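Local coordinates for protein putative chitobiase (Bacteroides thetaiotaomicron, PDB 3HNM) that is of unknown function but, as a putative chitobiase fragment with an F5/8 type C domain, may bind carbohydrate, and holds a magnesium ion, at residues I13-W18 with I45-G50; N24-Q29 with W39-L44; T51-R56 with L153-G158; E74-R79 with A133-Y138; A99-A104 with W111-D116. All blocks are in the same frame, centred on the assembly; numbering follows the deposited sequence.

Contact 1: residues I13-W18 with I45-G50; sequences IDKKGW and IDNNPG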
# COMPACT_ATOMS: atom_id res chain seq x y z
N ILE A 13 -7.36 10.08 5.13
CA ILE A 13 -6.69 11.32 4.72
C ILE A 13 -6.73 11.46 3.20
O ILE A 13 -6.53 10.49 2.48
CB ILE A 13 -5.20 11.33 5.16
CG1 ILE A 13 -5.08 11.55 6.68
CG2 ILE A 13 -4.46 12.45 4.46
CD1 ILE A 13 -5.91 10.60 7.52
N ASP A 14 -7.00 12.67 2.71
CA ASP A 14 -7.02 12.85 1.27
C ASP A 14 -5.60 12.69 0.75
O ASP A 14 -4.73 13.54 1.00
CB ASP A 14 -7.56 14.22 0.87
CG ASP A 14 -7.65 14.38 -0.64
OD1 ASP A 14 -6.88 15.20 -1.21
OD2 ASP A 14 -8.49 13.67 -1.24
N LYS A 15 -5.39 11.61 0.01
CA LYS A 15 -4.08 11.29 -0.54
C LYS A 15 -3.67 12.10 -1.78
O LYS A 15 -3.01 11.56 -2.67
CB LYS A 15 -4.02 9.78 -0.85
CG LYS A 15 -5.09 9.30 -1.84
CD LYS A 15 -5.25 7.79 -1.84
CE LYS A 15 -5.85 7.29 -0.54
NZ LYS A 15 -6.09 5.83 -0.63
N LYS A 16 -4.02 13.39 -1.84
CA LYS A 16 -3.66 14.18 -3.03
C LYS A 16 -2.25 14.76 -2.96
O LYS A 16 -1.55 14.86 -3.98
CB LYS A 16 -4.67 15.30 -3.30
CG LYS A 16 -4.69 15.73 -4.78
CD LYS A 16 -4.66 14.48 -5.71
CE LYS A 16 -4.28 14.78 -7.18
NZ LYS A 16 -5.33 15.41 -8.05
N GLY A 17 -1.84 15.15 -1.76
CA GLY A 17 -0.50 15.67 -1.58
C GLY A 17 0.45 14.49 -1.53
O GLY A 17 1.67 14.66 -1.51
N TRP A 18 -0.12 13.29 -1.50
CA TRP A 18 0.66 12.05 -1.44
C TRP A 18 1.48 11.78 -2.70
O TRP A 18 1.27 12.43 -3.74
CB TRP A 18 -0.26 10.86 -1.21
CG TRP A 18 -0.82 10.78 0.15
CD1 TRP A 18 -1.15 11.83 0.96
CD2 TRP A 18 -1.21 9.59 0.84
NE1 TRP A 18 -1.72 11.36 2.12
CE2 TRP A 18 -1.77 9.99 2.07
CE3 TRP A 18 -1.13 8.23 0.55
CZ2 TRP A 18 -2.26 9.08 2.99
CZ3 TRP A 18 -1.62 7.32 1.46
CH2 TRP A 18 -2.18 7.74 2.68
N ILE A 45 -2.33 5.18 -4.95
CA ILE A 45 -2.92 6.27 -4.17
C ILE A 45 -3.65 7.27 -5.08
O ILE A 45 -3.46 8.49 -4.98
CB ILE A 45 -1.86 7.05 -3.32
CG1 ILE A 45 -0.91 7.88 -4.20
CG2 ILE A 45 -1.07 6.08 -2.48
CD1 ILE A 45 0.00 7.07 -5.06
N ASP A 46 -4.50 6.75 -5.96
CA ASP A 46 -5.27 7.60 -6.86
C ASP A 46 -6.78 7.57 -6.53
O ASP A 46 -7.63 7.66 -7.42
CB ASP A 46 -5.04 7.20 -8.34
CG ASP A 46 -5.69 5.87 -8.71
OD1 ASP A 46 -5.75 5.59 -9.94
OD2 ASP A 46 -6.12 5.13 -7.80
N ASN A 47 -7.09 7.42 -5.25
CA ASN A 47 -8.47 7.40 -4.77
C ASN A 47 -9.29 6.11 -4.96
O ASN A 47 -10.10 5.79 -4.09
CB ASN A 47 -9.25 8.59 -5.36
CG ASN A 47 -8.68 9.94 -4.92
OD1 ASN A 47 -7.47 10.18 -5.02
ND2 ASN A 47 -9.55 10.83 -4.43
N ASN A 48 -9.11 5.37 -6.05
CA ASN A 48 -9.91 4.15 -6.18
C ASN A 48 -9.18 2.83 -6.43
O ASN A 48 -8.07 2.80 -6.98
CB ASN A 48 -11.01 4.33 -7.24
CG ASN A 48 -10.46 4.43 -8.66
OD1 ASN A 48 -9.78 5.39 -9.00
ND2 ASN A 48 -10.78 3.43 -9.48
N PRO A 49 -9.79 1.71 -5.99
CA PRO A 49 -9.22 0.37 -6.17
C PRO A 49 -9.47 -0.11 -7.61
O PRO A 49 -9.14 -1.24 -7.97
CB PRO A 49 -9.99 -0.48 -5.16
CG PRO A 49 -10.48 0.50 -4.15
CD PRO A 49 -10.88 1.68 -5.00
N GLY A 50 -10.08 0.76 -8.42
CA GLY A 50 -10.36 0.43 -9.81
C GLY A 50 -9.08 0.32 -10.62
O GLY A 50 -9.00 -0.46 -11.58
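D14 comes only loosely to the metal-site loop of this F5/8 type C beta-sandwich, its OD2 standing 4.4 Å from ND2 of N47, too far for a hydrogen bond. K15 does most of the work. Its aliphatic chain runs past N47 in the opposite direction and lies along the backbone of I45, with K15 CG 3.6 Å from I45 O and K15 CD 3.6 Å from I45 CA. A bend at chi3 (68°) turns the amine out of that line toward strand 156-166, where NZ is hydrogen-bonded to V160 O and has a long, weak ion pair with E159. The lysine thus packs through its methylenes and donates a hydrogen bond at its end. Three residues on, W18 heads toward the same isoleucine, and K15 CB lies over one face of its indole. I45 meets 13-18 while the next residue, D46, turns away from it, belongs to the magnesium site, and is hydrogen-bonded to T51 OG1 through OD1. The indole meets I45 at its edge, near the ring plane, with W18 CE3 3.7 Å from I45 CG2.

Contact 2: residues N24-Q29 with W39-L44; sequences NNCCTQ and WGVESL. With MG (magnesium ion), chain E.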
# COMPACT_ATOMS: atom_id res chain seq x y z
N ASN A 24 10.59 -0.86 -4.37
CA ASN A 24 11.60 -1.78 -4.85
C ASN A 24 11.08 -2.77 -5.89
O ASN A 24 11.85 -3.58 -6.42
CB ASN A 24 12.23 -2.55 -3.67
CG ASN A 24 11.38 -3.73 -3.20
OD1 ASN A 24 10.15 -3.67 -3.21
ND2 ASN A 24 12.03 -4.79 -2.77
N ASN A 25 9.79 -2.71 -6.20
CA ASN A 25 9.23 -3.65 -7.17
C ASN A 25 7.94 -3.20 -7.86
O ASN A 25 6.94 -2.89 -7.21
CB ASN A 25 9.05 -5.01 -6.47
CG ASN A 25 8.59 -6.12 -7.40
OD1 ASN A 25 7.47 -6.11 -7.85
ND2 ASN A 25 9.48 -7.08 -7.68
N CYS A 26 7.99 -3.14 -9.19
CA CYS A 26 6.84 -2.77 -10.03
C CYS A 26 7.06 -3.38 -11.41
O CYS A 26 8.16 -3.80 -11.75
CB CYS A 26 6.71 -1.25 -10.14
SG CYS A 26 5.17 -0.68 -10.96
N CYS A 27 6.01 -3.44 -12.22
CA CYS A 27 6.13 -4.00 -13.55
C CYS A 27 6.74 -2.98 -14.52
O CYS A 27 7.27 -3.37 -15.56
CB CYS A 27 4.76 -4.42 -14.05
SG CYS A 27 3.65 -3.02 -14.24
N THR A 28 6.66 -1.70 -14.16
CA THR A 28 7.17 -0.59 -14.98
C THR A 28 8.69 -0.58 -15.13
O THR A 28 9.25 0.05 -16.03
CB THR A 28 6.74 0.81 -14.44
OG1 THR A 28 7.44 1.10 -13.22
CG2 THR A 28 5.24 0.85 -14.19
N GLN A 29 9.38 -1.27 -14.23
CA GLN A 29 10.83 -1.33 -14.29
C GLN A 29 11.30 -1.74 -15.69
O GLN A 29 12.29 -1.22 -16.20
CB GLN A 29 11.34 -2.34 -13.27
CG GLN A 29 12.82 -2.40 -13.15
CD GLN A 29 13.23 -3.61 -12.36
OE1 GLN A 29 14.11 -4.34 -12.77
NE2 GLN A 29 12.59 -3.83 -11.21
N TRP A 39 -0.06 0.72 -14.38
CA TRP A 39 0.09 -0.33 -13.40
C TRP A 39 1.20 0.03 -12.45
O TRP A 39 1.63 -0.78 -11.62
CB TRP A 39 0.41 -1.67 -14.08
CG TRP A 39 -0.73 -2.29 -14.84
CD1 TRP A 39 -2.07 -2.08 -14.65
CD2 TRP A 39 -0.63 -3.25 -15.91
NE1 TRP A 39 -2.81 -2.84 -15.53
CE2 TRP A 39 -1.95 -3.57 -16.31
CE3 TRP A 39 0.44 -3.87 -16.56
CZ2 TRP A 39 -2.22 -4.47 -17.34
CZ3 TRP A 39 0.16 -4.78 -17.59
CH2 TRP A 39 -1.16 -5.07 -17.96
N GLY A 40 1.67 1.27 -12.56
CA GLY A 40 2.76 1.73 -11.71
C GLY A 40 2.38 1.95 -10.26
O GLY A 40 1.21 1.86 -9.87
N VAL A 41 3.40 2.26 -9.46
CA VAL A 41 3.22 2.53 -8.04
C VAL A 41 2.22 3.66 -7.78
O VAL A 41 1.37 3.53 -6.92
CB VAL A 41 4.58 2.86 -7.33
CG1 VAL A 41 5.44 1.62 -7.26
CG2 VAL A 41 5.31 3.96 -8.07
N GLU A 42 2.31 4.74 -8.55
CA GLU A 42 1.39 5.87 -8.37
C GLU A 42 -0.06 5.44 -8.49
O GLU A 42 -0.96 6.14 -8.05
CB GLU A 42 1.67 6.97 -9.40
CG GLU A 42 1.68 6.48 -10.84
CD GLU A 42 2.98 5.79 -11.22
OE1 GLU A 42 2.99 5.03 -12.22
OE2 GLU A 42 4.01 6.02 -10.53
N SER A 43 -0.27 4.28 -9.09
CA SER A 43 -1.61 3.76 -9.29
C SER A 43 -2.13 3.16 -8.01
O SER A 43 -3.12 2.44 -8.01
CB SER A 43 -1.56 2.69 -10.38
OG SER A 43 -2.87 2.24 -10.67
N LEU A 44 -1.47 3.48 -6.91
CA LEU A 44 -1.85 2.90 -5.63
C LEU A 44 -2.54 3.88 -4.69
O LEU A 44 -3.23 3.46 -3.76
CB LEU A 44 -0.59 2.33 -4.97
CG LEU A 44 -0.68 0.99 -4.30
CD1 LEU A 44 -1.53 0.03 -5.12
CD2 LEU A 44 0.73 0.46 -4.12
MG MG E . -5.45 2.47 -6.87
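C26, C27 and T28 present three successive side chains to the turn at W39-V41, two of them converging on G40 and the third reaching W39. The sulfur of C26 lies anti to its own backbone nitrogen (chi1 -172°), which carries SG over the glycine, 3.5 Å from G40 CA; behind it C26 CB faces V41 CG1 at 4.3 Å. The neighbouring C27 has SG between its backbone N and carbonyl carbon (chi1 64°) and reaches the tryptophan, C27 SG lying 3.5 Å from W39 CB. This is a sulfur-aromatic contact of the edge kind: C27 SG is 5.4 Å from the centroid of the six-membered ring of W39 and 81° off its normal. T28 closes the row with a methyl, its CG2 3.6 Å from G40 CA. No hydrogen bond crosses the contact; the two loops meet by van der Waals and sulfur contacts. Beyond the touching residues, the short 3-10 turn from V41 brings S43 O to the magnesium ion at 2.6 Å. In the fold, both loops lean on strand 53-54, C26 against W53 and C27 against L54, and W39 hydrogen-bonds L54 through the backbone; V41 reaches strands 20-23 and 65-71 by touching V20, F23 and F67.

Contact 3: residues T51-R56 with L153-G158; sequences TQWLCR and LRVSLG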
# COMPACT_ATOMS: atom_id res chain seq x y z
N THR A 51 -8.09 1.11 -10.23
CA THR A 51 -6.78 1.13 -10.86
C THR A 51 -5.92 0.28 -9.93
O THR A 51 -6.14 0.29 -8.71
CB THR A 51 -6.18 2.52 -10.87
OG1 THR A 51 -6.04 2.97 -9.52
CG2 THR A 51 -7.07 3.48 -11.63
N GLN A 52 -4.93 -0.42 -10.49
CA GLN A 52 -4.08 -1.29 -9.67
C GLN A 52 -2.59 -1.03 -9.82
O GLN A 52 -2.17 -0.12 -10.52
CB GLN A 52 -4.34 -2.76 -10.03
CG GLN A 52 -3.67 -3.15 -11.33
CD GLN A 52 -4.06 -4.51 -11.81
OE1 GLN A 52 -3.48 -5.04 -12.76
NE2 GLN A 52 -5.06 -5.10 -11.18
N TRP A 53 -1.81 -1.86 -9.13
CA TRP A 53 -0.35 -1.83 -9.16
C TRP A 53 0.08 -3.26 -9.46
O TRP A 53 -0.47 -4.21 -8.89
CB TRP A 53 0.23 -1.41 -7.81
CG TRP A 53 1.66 -1.85 -7.63
CD1 TRP A 53 2.80 -1.21 -8.08
CD2 TRP A 53 2.11 -3.06 -7.02
NE1 TRP A 53 3.91 -1.95 -7.78
CE2 TRP A 53 3.52 -3.10 -7.13
CE3 TRP A 53 1.45 -4.13 -6.39
CZ2 TRP A 53 4.29 -4.17 -6.63
CZ3 TRP A 53 2.21 -5.19 -5.89
CH2 TRP A 53 3.62 -5.20 -6.02
N LEU A 54 1.06 -3.43 -10.34
CA LEU A 54 1.53 -4.76 -10.68
C LEU A 54 3.02 -4.91 -10.36
O LEU A 54 3.81 -4.01 -10.60
CB LEU A 54 1.27 -5.04 -12.16
CG LEU A 54 1.19 -6.52 -12.51
CD1 LEU A 54 0.01 -7.14 -11.75
CD2 LEU A 54 1.01 -6.70 -14.02
N CYS A 55 3.37 -6.05 -9.77
CA CYS A 55 4.76 -6.34 -9.41
C CYS A 55 5.55 -6.54 -10.71
O CYS A 55 4.99 -6.47 -11.79
CB CYS A 55 4.80 -7.63 -8.61
SG CYS A 55 4.07 -8.97 -9.51
N ARG A 56 6.86 -6.80 -10.60
CA ARG A 56 7.66 -7.03 -11.79
C ARG A 56 7.16 -8.34 -12.36
O ARG A 56 7.06 -9.34 -11.65
CB ARG A 56 9.14 -7.16 -11.44
CG ARG A 56 10.01 -6.44 -12.41
CD ARG A 56 11.42 -6.93 -12.36
NE ARG A 56 12.15 -6.50 -13.55
CZ ARG A 56 13.30 -7.03 -13.94
NH1 ARG A 56 13.86 -7.99 -13.23
NH2 ARG A 56 13.88 -6.58 -15.04
N LEU A 153 4.33 -17.13 -7.69
CA LEU A 153 4.33 -15.85 -6.99
C LEU A 153 4.03 -14.63 -7.87
O LEU A 153 4.92 -14.08 -8.52
CB LEU A 153 5.68 -15.63 -6.30
CG LEU A 153 5.98 -14.32 -5.58
CD1 LEU A 153 5.64 -14.47 -4.13
CD2 LEU A 153 7.44 -13.95 -5.74
N ARG A 154 2.77 -14.21 -7.88
CA ARG A 154 2.35 -13.02 -8.65
C ARG A 154 1.66 -12.15 -7.62
O ARG A 154 1.16 -12.65 -6.62
CB ARG A 154 1.34 -13.41 -9.73
CG ARG A 154 1.91 -14.21 -10.86
CD ARG A 154 2.98 -13.42 -11.57
NE ARG A 154 3.50 -14.11 -12.75
CZ ARG A 154 4.52 -13.67 -13.46
NH1 ARG A 154 5.12 -12.54 -13.11
NH2 ARG A 154 4.95 -14.34 -14.52
N VAL A 155 1.64 -10.84 -7.83
CA VAL A 155 0.96 -10.00 -6.86
C VAL A 155 0.64 -8.61 -7.39
O VAL A 155 1.47 -7.96 -8.03
CB VAL A 155 1.76 -9.96 -5.49
CG1 VAL A 155 3.24 -10.16 -5.74
CG2 VAL A 155 1.52 -8.66 -4.74
N SER A 156 -0.61 -8.20 -7.18
CA SER A 156 -1.07 -6.89 -7.58
C SER A 156 -1.84 -6.28 -6.42
O SER A 156 -2.50 -6.99 -5.66
CB SER A 156 -1.94 -6.96 -8.84
OG SER A 156 -3.08 -7.76 -8.65
N LEU A 157 -1.72 -4.96 -6.26
CA LEU A 157 -2.37 -4.23 -5.17
C LEU A 157 -3.35 -3.19 -5.67
O LEU A 157 -3.07 -2.45 -6.62
CB LEU A 157 -1.31 -3.53 -4.33
CG LEU A 157 -1.83 -3.10 -2.96
CD1 LEU A 157 -2.22 -4.36 -2.18
CD2 LEU A 157 -0.77 -2.32 -2.22
N GLY A 158 -4.51 -3.10 -5.02
CA GLY A 158 -5.50 -2.13 -5.41
C GLY A 158 -5.19 -0.73 -4.90
O GLY A 158 -4.99 0.20 -5.69
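W53 and L157 exchange both of their backbone hydrogen bonds, the mark of an antiparallel hydrogen-bonded pair. W53 N donates to L157 O at 2.9 Å, in the carbonyl plane, and L157 N returns a bond to W53 O at 3.0 Å. L54 and S156 follow as a non-hydrogen-bonded pair, after which C55 N donates to V155 O at 3.2 Å, almost in line with the carbonyl bond (174°). C55 SG adds a weak acceptor, taking V155 N at 3.5 Å. T51 and G158, at the end of the pairing, belong to the magnesium site, and T51 OG1 is hydrogen-bonded to D46 OD1. Other polar side chains find their mates beyond the two segments: S156 OG is hydrogen-bonded to H91 O, R154 forms a salt bridge with D151, and R56 one with D30. With CG of W53 opposite the backbone nitrogen (chi1 159°), the indole lies across the neighbouring strand, W53 CE3 3.5 Å from L157 CB and W53 CZ3 3.7 Å from V155 CG2; its NE1 makes a weak hydrogen bond to N25 O. Putting an alanine at W53 would probably strip V155 and L157 of this apolar cover and leave N25 O without that donor. Strand 53-54 is thereby added as an outer strand of the four-stranded sheet beside 156-166, while W53 meets F67 of strand 65-71 edge-to-face, linking it to the other sheet.

Contact 4: residues E74-R79 with A133-Y138; sequences EYTLFR and ATQARY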
# COMPACT_ATOMS: atom_id res chain seq x y z
N GLU A 74 2.56 16.46 8.03
CA GLU A 74 2.58 15.57 9.19
C GLU A 74 1.19 15.20 9.64
O GLU A 74 0.26 15.98 9.52
CB GLU A 74 3.31 16.24 10.34
CG GLU A 74 4.63 16.83 9.91
CD GLU A 74 5.80 16.14 10.57
OE1 GLU A 74 5.90 16.22 11.81
OE2 GLU A 74 6.62 15.51 9.84
N TYR A 75 1.04 14.00 10.18
CA TYR A 75 -0.25 13.51 10.66
C TYR A 75 -0.06 12.63 11.90
O TYR A 75 1.07 12.35 12.31
CB TYR A 75 -0.91 12.67 9.58
CG TYR A 75 -1.37 13.44 8.37
CD1 TYR A 75 -2.74 13.65 8.15
CD2 TYR A 75 -0.47 13.92 7.43
CE1 TYR A 75 -3.20 14.31 7.02
CE2 TYR A 75 -0.91 14.59 6.29
CZ TYR A 75 -2.27 14.79 6.09
OH TYR A 75 -2.74 15.44 4.97
N THR A 76 -1.16 12.18 12.48
CA THR A 76 -1.08 11.29 13.64
C THR A 76 -1.93 10.07 13.28
O THR A 76 -3.12 10.03 13.58
CB THR A 76 -1.62 11.96 14.94
OG1 THR A 76 -0.91 13.19 15.20
CG2 THR A 76 -1.42 11.04 16.14
N LEU A 77 -1.34 9.08 12.62
CA LEU A 77 -2.08 7.89 12.17
C LEU A 77 -2.82 7.10 13.24
O LEU A 77 -2.24 6.72 14.25
CB LEU A 77 -1.15 6.92 11.41
CG LEU A 77 -0.35 7.38 10.20
CD1 LEU A 77 -1.21 8.23 9.27
CD2 LEU A 77 0.84 8.17 10.68
N PHE A 78 -4.10 6.85 13.00
CA PHE A 78 -4.92 6.07 13.93
C PHE A 78 -5.04 4.67 13.34
O PHE A 78 -4.94 3.68 14.06
CB PHE A 78 -6.33 6.64 14.09
CG PHE A 78 -6.36 8.10 14.42
CD1 PHE A 78 -5.51 8.62 15.39
CD2 PHE A 78 -7.25 8.94 13.76
CE1 PHE A 78 -5.54 9.99 15.70
CE2 PHE A 78 -7.30 10.30 14.06
CZ PHE A 78 -6.43 10.83 15.03
N ARG A 79 -5.28 4.61 12.04
CA ARG A 79 -5.41 3.34 11.34
C ARG A 79 -4.68 3.37 10.01
O ARG A 79 -4.20 4.42 9.58
CB ARG A 79 -6.88 2.99 11.07
CG ARG A 79 -7.70 2.71 12.32
CD ARG A 79 -8.97 1.94 11.98
NE ARG A 79 -10.11 2.35 12.81
CZ ARG A 79 -10.72 3.52 12.71
NH1 ARG A 79 -10.30 4.42 11.82
NH2 ARG A 79 -11.74 3.81 13.51
N ALA A 133 -1.41 5.16 18.02
CA ALA A 133 -1.37 6.61 17.81
C ALA A 133 0.07 7.11 17.66
O ALA A 133 0.77 7.29 18.66
CB ALA A 133 -2.07 7.33 18.96
N THR A 134 0.48 7.33 16.42
CA THR A 134 1.83 7.81 16.13
C THR A 134 1.88 8.94 15.09
O THR A 134 1.09 8.98 14.14
CB THR A 134 2.75 6.65 15.66
OG1 THR A 134 3.96 7.19 15.11
CG2 THR A 134 2.06 5.79 14.61
N GLN A 135 2.81 9.87 15.32
CA GLN A 135 3.02 11.02 14.45
C GLN A 135 3.87 10.59 13.27
O GLN A 135 4.93 9.98 13.46
CB GLN A 135 3.75 12.13 15.19
CG GLN A 135 3.01 12.70 16.39
CD GLN A 135 3.68 13.96 16.94
OE1 GLN A 135 3.23 14.53 17.94
NE2 GLN A 135 4.78 14.39 16.30
N ALA A 136 3.43 10.93 12.07
CA ALA A 136 4.16 10.56 10.87
C ALA A 136 3.92 11.45 9.65
O ALA A 136 2.89 12.12 9.54
CB ALA A 136 3.87 9.11 10.51
N ARG A 137 4.89 11.43 8.74
CA ARG A 137 4.87 12.17 7.48
C ARG A 137 4.97 11.13 6.38
O ARG A 137 4.25 11.20 5.37
CB ARG A 137 6.07 13.10 7.39
CG ARG A 137 6.47 13.49 5.97
CD ARG A 137 5.58 14.57 5.41
NE ARG A 137 5.97 14.98 4.06
CZ ARG A 137 7.14 15.51 3.73
NH1 ARG A 137 8.08 15.70 4.66
NH2 ARG A 137 7.38 15.85 2.48
N TYR A 138 5.86 10.16 6.57
CA TYR A 138 6.10 9.09 5.61
C TYR A 138 5.60 7.74 6.12
O TYR A 138 5.69 7.45 7.31
CB TYR A 138 7.58 8.99 5.32
CG TYR A 138 8.18 10.30 4.92
CD1 TYR A 138 8.15 10.73 3.60
CD2 TYR A 138 8.80 11.11 5.86
CE1 TYR A 138 8.73 11.93 3.22
CE2 TYR A 138 9.37 12.32 5.50
CZ TYR A 138 9.34 12.72 4.18
OH TYR A 138 9.94 13.90 3.83
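The ring of Y75 has A136 O at its edge, near the ring plane, the carbonyl lying 3.8 Å from Y75 CB. Within 133-138, Y138 CZ lies over a face of the R137 guanidinium and R137 CG over a face of the Y138 ring; within 74-79, T76 O lies over a face of F78. A bend at chi2 (-114°) of E74 brings its carboxylate to the shaft of R137 rather than to its charge, E74 OE2 lying 3.5 Å from R137 CB. The two side chains cross at about a right angle, with carboxylate and guanidinium planes 57° apart; the salt bridge of R137 goes instead to D70, through NE. Backbone bonds carry the pairing. Y75 N donates to A136 O at 2.7 Å, A136 N to Y75 O at 2.8 Å, and L77 N to T134 O only weakly. Between these bonded pairs T76 and Q135 set their side chains side by side, pointing the same way. Strand 74-83 lies between 156-166 and 127-136, T76 pairing through its backbone with L165; at R137, where R137 and Y138 form a classic beta bulge toward strand 100-105, the chain turns a corner out of this sheet and into strand 138-146 of the other.

Contact 5: residues A99-A104 with W111-D116; sequences AGYVEA and WVKLKD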
# COMPACT_ATOMS: atom_id res chain seq x y z
N ALA A 99 0.84 -11.56 4.27
CA ALA A 99 1.39 -11.12 5.54
C ALA A 99 2.34 -9.97 5.29
O ALA A 99 2.83 -9.80 4.17
CB ALA A 99 2.11 -12.27 6.24
N GLY A 100 2.60 -9.20 6.33
CA GLY A 100 3.49 -8.06 6.20
C GLY A 100 3.28 -7.06 7.32
O GLY A 100 2.59 -7.36 8.29
N TYR A 101 3.85 -5.87 7.17
CA TYR A 101 3.74 -4.85 8.19
C TYR A 101 3.86 -3.46 7.57
O TYR A 101 4.13 -3.33 6.38
CB TYR A 101 4.83 -5.06 9.23
CG TYR A 101 6.23 -4.94 8.66
CD1 TYR A 101 6.82 -5.98 7.92
CD2 TYR A 101 6.96 -3.77 8.84
CE1 TYR A 101 8.10 -5.85 7.40
CE2 TYR A 101 8.23 -3.63 8.32
CZ TYR A 101 8.80 -4.66 7.61
OH TYR A 101 10.05 -4.48 7.12
N VAL A 102 3.65 -2.43 8.39
CA VAL A 102 3.73 -1.04 7.93
C VAL A 102 4.49 -0.25 8.98
O VAL A 102 4.20 -0.37 10.17
CB VAL A 102 2.29 -0.46 7.73
CG1 VAL A 102 1.45 -0.73 8.94
CG2 VAL A 102 2.35 1.03 7.43
N GLU A 103 5.48 0.54 8.56
CA GLU A 103 6.28 1.35 9.50
C GLU A 103 5.82 2.80 9.33
O GLU A 103 4.94 3.06 8.52
CB GLU A 103 7.79 1.23 9.19
CG GLU A 103 8.38 -0.20 9.14
CD GLU A 103 9.85 -0.24 8.68
OE1 GLU A 103 10.44 -1.34 8.52
OE2 GLU A 103 10.43 0.86 8.49
N ALA A 104 6.39 3.73 10.10
CA ALA A 104 6.04 5.17 10.02
C ALA A 104 7.25 5.98 10.43
O ALA A 104 8.01 5.58 11.32
CB ALA A 104 4.85 5.49 10.92
N TRP A 111 12.48 5.17 11.39
CA TRP A 111 11.19 4.54 11.29
C TRP A 111 10.81 3.81 12.56
O TRP A 111 11.68 3.44 13.34
CB TRP A 111 11.19 3.56 10.12
CG TRP A 111 11.51 4.21 8.80
CD1 TRP A 111 12.75 4.51 8.30
CD2 TRP A 111 10.57 4.71 7.85
NE1 TRP A 111 12.63 5.17 7.10
CE2 TRP A 111 11.30 5.31 6.81
CE3 TRP A 111 9.18 4.72 7.79
CZ2 TRP A 111 10.69 5.91 5.73
CZ3 TRP A 111 8.57 5.31 6.72
CH2 TRP A 111 9.32 5.90 5.69
N VAL A 112 9.51 3.61 12.77
CA VAL A 112 9.01 2.87 13.93
C VAL A 112 7.86 1.98 13.48
O VAL A 112 6.94 2.47 12.84
CB VAL A 112 8.47 3.80 15.01
CG1 VAL A 112 7.68 4.94 14.39
CG2 VAL A 112 7.56 2.99 15.93
N LYS A 113 7.90 0.69 13.83
CA LYS A 113 6.82 -0.24 13.41
C LYS A 113 5.46 0.12 14.02
O LYS A 113 5.38 0.55 15.15
CB LYS A 113 7.13 -1.70 13.76
CG LYS A 113 8.04 -2.45 12.77
CD LYS A 113 8.03 -3.99 13.02
CE LYS A 113 8.96 -4.75 12.02
NZ LYS A 113 8.95 -6.25 12.15
N LEU A 114 4.40 -0.07 13.24
CA LEU A 114 3.07 0.23 13.70
C LEU A 114 2.25 -1.02 13.95
O LEU A 114 1.66 -1.19 15.02
CB LEU A 114 2.35 1.11 12.67
CG LEU A 114 2.60 2.60 12.82
CD1 LEU A 114 4.06 2.87 13.10
CD2 LEU A 114 2.17 3.31 11.55
N LYS A 115 2.23 -1.92 12.97
CA LYS A 115 1.46 -3.15 13.11
C LYS A 115 1.93 -4.21 12.13
O LYS A 115 2.77 -3.96 11.27
CB LYS A 115 -0.02 -2.84 12.87
CG LYS A 115 -0.97 -3.84 13.49
CD LYS A 115 -0.94 -3.75 15.02
CE LYS A 115 -1.94 -4.72 15.66
NZ LYS A 115 -3.33 -4.46 15.17
N ASP A 116 1.38 -5.40 12.30
CA ASP A 116 1.70 -6.52 11.45
C ASP A 116 0.40 -7.10 10.91
O ASP A 116 -0.22 -7.96 11.54
CB ASP A 116 2.44 -7.59 12.24
CG ASP A 116 3.92 -7.32 12.34
OD1 ASP A 116 4.29 -6.15 12.57
OD2 ASP A 116 4.71 -8.28 12.19
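A104 and V112 form a hydrogen-bonded pair in the beta hairpin 100-105/111-115, which edges the five-stranded sheet of the sandwich. Among backbone bonds, V112 N donates to A104 O at 2.9 Å and A104 N answers V112 O weakly; farther along, L114 N donates to V102 O at 3.1 Å, in the carbonyl plane, and V102 N reaches K115 O weakly. The register slips by one residue between V102 and E103, a beta bulge in which V102 faces both L114 and K115. Apolar contact centres on A104, both L114 CD1 and L114 CD2 lying 3.5 Å from A104 CB. Charge and aromatic ring meet elsewhere. E103 crosses W111 at about a right angle, its OE2 3.2 Å from W111 CB, and that carboxylate has a salt bridge to R140, which also makes a cation-pi contact with W111. A serine in place of W111 would probably take the aromatic partner from R140 and uncover the flank of E103. Y101 CG sits between its backbone N and carbonyl carbon (chi1 62°), setting one ring face beneath the extended chain of K113, a cation-pi contact in which K113 NZ stands 4.5 Å from the ring centroid and 6° off its normal.

How the contacts relate
Contacts 1, 2 and 3 gather round the magnesium ion, each contributing residues to its site; contacts 2 and 3 are the most closely set, with centres about 8 Å apart. Contacts 4 and 5 lie toward the other end of the sandwich, with centres about 12 Å apart, and meet through T134 with L114 and A136 with A104, one from each sheet. Contact 3 and contact 4 share the four-stranded sheet, in neighbouring strands 156-166 and 74-83, though their centres are about 26 Å apart. Along the chain, 24-29/39-44 falls within the span of 13-18/45-50, while 51-56/153-158 encloses contact 4, which encloses contact 5. Strand 156-166, beside 53-54 and 74-83, runs between the metal loops and the end where contacts 4 and 5 meet.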